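Long-range contact in COG0778: Nitroreductase (Streptococcus pneumoniae, PDB 2B67), which binds flavin mononucleotide and probably catalyses flavin-dependent reduction with NADH or NADPH as electron donor: residues A[51-65]-A[158-170]. Sequence-based numbering, arbitrary orientation. Where two conformers were deposited one is given.
Sequences VVVREKNAELAKLAY and GFDKSKVNEVLEI
Two backbone hydrogen bonds join Leu-63 and Tyr-65 to the chain on either side of Phe-159. Asp-160 N donates to Leu-63 O at 2.7 Å. Tyr-65 N donates almost straight to Gly-158 O (3.0 Å, 176° at the hydrogen), but from above the carbonyl plane. They frame a single beta bridge between Ala-64 and Phe-159. Leu-63 O also receives a CA-H...O contact from Phe-159 CA. Gly-158 O has a second donor, Asn-68 ND2, while Gly-158 N bonds to FMN O4.

The Tyr-65 ring lies over this backbone, with Phe-159 CA 4.0 Å above its centre. Asp-160 then N-caps helix 161-168. Its chi1 of -177° turns the carboxylate away from its own backbone N, and OD1 accepts from both Ser-162 OG and Ser-162 N, on the same face of the carboxylate.

Helix 161-168 runs nearly antiparallel to helix 57-61, their axes 9.8 Å apart. Leu-63 reaches across to helix 161-168: CD1 touches Val-164 and Val-167, and CD2 meets Lys-163 CB at 3.6 Å. Leu-168 crosses Val-53 at about a right angle. Val-51 CG2 and Ile-170 CD1 meet tip to tip, tightly, at 3.5 Å.

Glu-169 closes the helix in a Schellman motif and forms a long salt bridge, OE1 to Lys-56 NZ at 3.8 Å. Leu-168 O and Glu-169 O accept from Arg-204 of the second subunit. Backbone bonds thus tie one end of an apolar seam, beside the flavin pocket. The other end has the long salt bridge and borders the dimer interface.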
loop_
_atom_site.group_PDB
_atom_site.type_symbol
_atom_site.label_atom_id
_atom_site.label_comp_id
_atom_site.label_asym_id
_atom_site.label_seq_id
_atom_site.Cartn_x
_atom_site.Cartn_y
_atom_site.Cartn_z
ATOM N N VAL A 51 -7.401 -11.310 9.460
ATOM C CA VAL A 51 -8.488 -12.086 10.024
ATOM C C VAL A 51 -9.283 -12.720 8.875
ATOM O O VAL A 51 -10.009 -12.024 8.160
ATOM C CB VAL A 51 -9.371 -11.237 10.982
ATOM C CG1 VAL A 51 -10.461 -12.109 11.571
ATOM C CG2 VAL A 51 -8.508 -10.638 12.130
ATOM N N VAL A 52 -9.095 -14.033 8.684
ATOM C CA VAL A 52 -9.770 -14.765 7.622
ATOM C C VAL A 52 -11.182 -15.192 8.049
ATOM O O VAL A 52 -11.364 -16.080 8.898
ATOM C CB VAL A 52 -8.919 -15.964 7.148
ATOM C CG1 VAL A 52 -9.615 -16.731 6.073
ATOM C CG2 VAL A 52 -7.549 -15.468 6.664
ATOM N N VAL A 53 -12.175 -14.561 7.459
ATOM C CA VAL A 53 -13.549 -14.768 7.898
ATOM C C VAL A 53 -14.250 -15.763 6.989
ATOM O O VAL A 53 -14.454 -15.492 5.792
ATOM C CB VAL A 53 -14.315 -13.442 7.980
ATOM C CG1 VAL A 53 -15.751 -13.654 8.493
ATOM C CG2 VAL A 53 -13.524 -12.461 8.903
ATOM N N ARG A 54 -14.607 -16.905 7.582
ATOM C CA ARG A 54 -15.319 -17.980 6.898
ATOM C C ARG A 54 -16.603 -18.320 7.647
ATOM O O ARG A 54 -17.516 -18.887 7.071
ATOM C CB ARG A 54 -14.456 -19.257 6.792
ATOM C CG ARG A 54 -13.435 -19.196 5.700
ATOM C CD ARG A 54 -12.609 -20.519 5.583
ATOM N NE ARG A 54 -11.506 -20.344 4.625
ATOM C CZ ARG A 54 -11.596 -20.502 3.294
ATOM N NH1 ARG A 54 -10.516 -20.290 2.563
ATOM N NH2 ARG A 54 -12.738 -20.862 2.687
ATOM N N GLU A 55 -16.646 -17.996 8.932
ATOM C CA GLU A 55 -17.802 -18.283 9.748
ATOM C C GLU A 55 -18.679 -17.076 10.049
ATOM O O GLU A 55 -19.893 -17.228 10.050
ATOM C CB GLU A 55 -17.417 -18.997 11.051
ATOM C CG GLU A 55 -17.826 -20.455 11.049
ATOM C CD GLU A 55 -16.695 -21.368 10.650
ATOM O OE1 GLU A 55 -16.670 -21.820 9.473
ATOM O OE2 GLU A 55 -15.822 -21.622 11.527
ATOM N N LYS A 56 -18.075 -15.909 10.302
ATOM C CA LYS A 56 -18.800 -14.690 10.722
ATOM C C LYS A 56 -19.182 -13.726 9.573
ATOM O O LYS A 56 -19.447 -12.543 9.802
ATOM C CB LYS A 56 -18.019 -13.939 11.835
ATOM C CG LYS A 56 -17.848 -14.789 13.129
ATOM C CD LYS A 56 -17.222 -13.991 14.267
ATOM C CE LYS A 56 -17.483 -14.667 15.633
ATOM N NZ LYS A 56 -16.616 -15.892 15.853
ATOM N N ASN A 57 -19.236 -14.251 8.350
ATOM C CA ASN A 57 -19.469 -13.425 7.176
ATOM C C ASN A 57 -20.775 -12.655 7.197
ATOM O O ASN A 57 -20.803 -11.499 6.795
ATOM C CB ASN A 57 -19.402 -14.241 5.901
ATOM C CG ASN A 57 -18.079 -14.965 5.756
ATOM O OD1 ASN A 57 -17.238 -14.593 4.943
ATOM N ND2 ASN A 57 -17.893 -15.987 6.558
ATOM N N ALA A 58 -21.852 -13.298 7.627
ATOM C CA ALA A 58 -23.171 -12.646 7.616
ATOM C C ALA A 58 -23.228 -11.486 8.611
ATOM O O ALA A 58 -23.808 -10.453 8.308
ATOM C CB ALA A 58 -24.293 -13.658 7.905
ATOM N N GLU A 59 -22.678 -11.722 9.807
ATOM C CA GLU A 59 -22.501 -10.722 10.858
ATOM C C GLU A 59 -21.682 -9.542 10.329
ATOM O O GLU A 59 -22.120 -8.385 10.373
ATOM C CB GLU A 59 -21.749 -11.341 12.049
ATOM C CG GLU A 59 -22.570 -11.630 13.322
ATOM C CD GLU A 59 -21.788 -11.335 14.618
ATOM O OE1 GLU A 59 -22.141 -10.359 15.332
ATOM O OE2 GLU A 59 -20.810 -12.066 14.914
ATOM N N LEU A 60 -20.495 -9.851 9.816
ATOM C CA LEU A 60 -19.583 -8.822 9.286
ATOM C C LEU A 60 -20.257 -7.969 8.230
ATOM O O LEU A 60 -20.122 -6.747 8.227
ATOM C CB LEU A 60 -18.285 -9.464 8.736
ATOM C CG LEU A 60 -17.270 -8.509 8.124
ATOM C CD1 LEU A 60 -16.769 -7.472 9.182
ATOM C CD2 LEU A 60 -16.102 -9.287 7.497
ATOM N N ALA A 61 -21.010 -8.617 7.332
ATOM C CA ALA A 61 -21.658 -7.922 6.238
ATOM C C ALA A 61 -22.621 -6.827 6.704
ATOM O O ALA A 61 -22.816 -5.842 5.986
ATOM C CB ALA A 61 -22.409 -8.921 5.354
ATOM N N LYS A 62 -23.225 -7.006 7.879
ATOM C CA LYS A 62 -24.137 -5.985 8.470
ATOM C C LYS A 62 -23.433 -4.683 8.775
ATOM O O LYS A 62 -24.112 -3.646 8.969
ATOM C CB LYS A 62 -24.776 -6.498 9.758
ATOM C CG LYS A 62 -25.682 -7.688 9.557
ATOM C CD LYS A 62 -26.248 -8.120 10.896
ATOM C CE LYS A 62 -27.035 -9.394 10.725
ATOM N NZ LYS A 62 -27.253 -10.009 12.069
ATOM N N LEU A 63 -22.084 -4.724 8.796
ATOM C CA LEU A 63 -21.245 -3.524 9.027
ATOM C C LEU A 63 -20.837 -2.776 7.750
ATOM O O LEU A 63 -20.228 -1.692 7.789
ATOM C CB LEU A 63 -19.991 -3.914 9.794
ATOM C CG LEU A 63 -20.176 -4.646 11.117
ATOM C CD1 LEU A 63 -18.818 -4.746 11.734
ATOM C CD2 LEU A 63 -21.200 -3.945 12.066
ATOM N N ALA A 64 -21.160 -3.372 6.611
ATOM C CA ALA A 64 -20.729 -2.831 5.315
ATOM C C ALA A 64 -21.789 -1.875 4.761
ATOM O O ALA A 64 -22.986 -2.160 4.879
ATOM C CB ALA A 64 -20.483 -4.003 4.325
ATOM N N TYR A 65 -21.374 -0.776 4.135
ATOM C CA TYR A 65 -22.328 0.209 3.601
ATOM C C TYR A 65 -22.782 -0.115 2.168
ATOM O O TYR A 65 -22.016 -0.687 1.389
ATOM C CB TYR A 65 -21.709 1.613 3.546
ATOM C CG TYR A 65 -21.080 2.158 4.825
ATOM C CD1 TYR A 65 -19.913 2.924 4.764
ATOM C CD2 TYR A 65 -21.650 1.929 6.060
ATOM C CE1 TYR A 65 -19.322 3.416 5.908
ATOM C CE2 TYR A 65 -21.074 2.422 7.208
ATOM C CZ TYR A 65 -19.906 3.164 7.115
ATOM O OH TYR A 65 -19.356 3.695 8.260
ATOM N N GLY A 158 -15.586 1.078 2.658
ATOM C CA GLY A 158 -16.926 1.506 3.137
ATOM C C GLY A 158 -17.611 0.516 4.088
ATOM O O GLY A 158 -18.484 -0.295 3.674
ATOM N N PHE A 159 -17.205 0.573 5.362
ATOM C CA PHE A 159 -17.750 -0.260 6.409
ATOM C C PHE A 159 -17.551 0.463 7.730
ATOM O O PHE A 159 -16.764 1.426 7.817
ATOM C CB PHE A 159 -17.110 -1.675 6.446
ATOM C CG PHE A 159 -15.646 -1.673 6.771
ATOM C CD1 PHE A 159 -14.694 -1.425 5.784
ATOM C CD2 PHE A 159 -15.207 -1.928 8.065
ATOM C CE1 PHE A 159 -13.300 -1.442 6.099
ATOM C CE2 PHE A 159 -13.842 -1.950 8.368
ATOM C CZ PHE A 159 -12.896 -1.704 7.386
ATOM N N ASP A 160 -18.289 0.003 8.741
ATOM C CA ASP A 160 -18.361 0.628 10.049
ATOM C C ASP A 160 -17.233 0.103 10.943
ATOM O O ASP A 160 -17.400 -0.902 11.618
ATOM C CB ASP A 160 -19.717 0.288 10.699
ATOM C CG ASP A 160 -19.895 0.956 12.046
ATOM O OD1 ASP A 160 -18.958 1.689 12.447
ATOM O OD2 ASP A 160 -20.977 0.799 12.675
ATOM N N LYS A 161 -16.101 0.783 10.930
ATOM C CA LYS A 161 -14.909 0.323 11.623
ATOM C C LYS A 161 -15.100 0.135 13.120
ATOM O O LYS A 161 -14.444 -0.722 13.719
ATOM C CB LYS A 161 -13.718 1.252 11.360
ATOM C CG LYS A 161 -13.121 1.085 9.969
ATOM C CD LYS A 161 -12.243 2.264 9.609
ATOM C CE LYS A 161 -11.525 2.091 8.259
ATOM N NZ LYS A 161 -10.345 3.005 8.231
ATOM N N SER A 162 -16.019 0.908 13.712
ATOM C CA SER A 162 -16.222 0.913 15.168
ATOM C C SER A 162 -16.833 -0.388 15.706
ATOM O O SER A 162 -16.795 -0.662 16.918
ATOM C CB SER A 162 -17.115 2.101 15.568
ATOM O OG SER A 162 -18.479 1.904 15.194
ATOM N N LYS A 163 -17.399 -1.217 14.841
ATOM C CA LYS A 163 -18.005 -2.456 15.381
ATOM C C LYS A 163 -17.239 -3.718 15.015
ATOM O O LYS A 163 -17.603 -4.826 15.462
ATOM C CB LYS A 163 -19.483 -2.599 14.942
ATOM C CG LYS A 163 -20.419 -1.539 15.532
ATOM C CD LYS A 163 -21.858 -1.707 15.018
ATOM C CE LYS A 163 -22.808 -0.699 15.707
ATOM N NZ LYS A 163 -24.156 -0.689 15.023
ATOM N N VAL A 164 -16.209 -3.560 14.185
ATOM C CA VAL A 164 -15.544 -4.721 13.592
ATOM C C VAL A 164 -14.842 -5.579 14.644
ATOM O O VAL A 164 -14.913 -6.818 14.572
ATOM C CB VAL A 164 -14.529 -4.370 12.434
ATOM C CG1 VAL A 164 -13.863 -5.649 11.946
ATOM C CG2 VAL A 164 -15.235 -3.737 11.226
ATOM N N ASN A 165 -14.175 -4.939 15.610
ATOM C CA ASN A 165 -13.450 -5.691 16.647
ATOM C C ASN A 165 -14.405 -6.562 17.427
ATOM O O ASN A 165 -14.097 -7.705 17.716
ATOM C CB ASN A 165 -12.727 -4.767 17.634
ATOM C CG ASN A 165 -11.447 -4.188 17.065
ATOM O OD1 ASN A 165 -10.342 -4.678 17.341
ATOM N ND2 ASN A 165 -11.587 -3.127 16.301
ATOM N N GLU A 166 -15.548 -5.991 17.785
ATOM C CA GLU A 166 -16.589 -6.675 18.545
ATOM C C GLU A 166 -17.153 -7.865 17.758
ATOM O O GLU A 166 -17.107 -8.995 18.223
ATOM C CB GLU A 166 -17.674 -5.647 18.882
ATOM C CG GLU A 166 -18.913 -6.156 19.563
ATOM C CD GLU A 166 -19.758 -5.015 20.115
ATOM O OE1 GLU A 166 -20.121 -5.098 21.323
ATOM O OE2 GLU A 166 -20.037 -4.020 19.366
ATOM N N VAL A 167 -17.632 -7.612 16.540
ATOM C CA VAL A 167 -18.145 -8.653 15.653
ATOM C C VAL A 167 -17.143 -9.793 15.376
ATOM O O VAL A 167 -17.508 -10.962 15.397
ATOM C CB VAL A 167 -18.662 -8.021 14.338
ATOM C CG1 VAL A 167 -19.042 -9.059 13.311
ATOM C CG2 VAL A 167 -19.862 -7.103 14.629
ATOM N N LEU A 168 -15.883 -9.460 15.126
ATOM C CA LEU A 168 -14.889 -10.475 14.799
ATOM C C LEU A 168 -14.100 -11.004 15.998
ATOM O O LEU A 168 -13.227 -11.861 15.821
ATOM C CB LEU A 168 -13.922 -9.951 13.715
ATOM C CG LEU A 168 -14.545 -9.573 12.374
ATOM C CD1 LEU A 168 -13.507 -9.280 11.300
ATOM C CD2 LEU A 168 -15.456 -10.679 11.915
ATOM N N GLU A 169 -14.391 -10.483 17.194
ATOM C CA GLU A 169 -13.731 -10.901 18.435
ATOM C C GLU A 169 -12.214 -10.735 18.363
ATOM O O GLU A 169 -11.451 -11.684 18.580
ATOM C CB GLU A 169 -14.118 -12.342 18.840
ATOM C CG GLU A 169 -15.624 -12.538 18.904
ATOM C CD GLU A 169 -16.053 -13.975 19.249
ATOM O OE1 GLU A 169 -15.206 -14.921 19.202
ATOM O OE2 GLU A 169 -17.266 -14.141 19.554
ATOM N N ILE A 170 -11.789 -9.513 18.060
ATOM C CA ILE A 170 -10.372 -9.190 17.958
ATOM C C ILE A 170 -10.074 -8.066 18.960
ATOM O O ILE A 170 -10.835 -7.103 19.047
ATOM C CB ILE A 170 -10.026 -8.684 16.528
ATOM C CG1 ILE A 170 -10.372 -9.729 15.452
ATOM C CG2 ILE A 170 -8.592 -8.153 16.513
ATOM C CD1 ILE A 170 -9.468 -11.027 15.429
#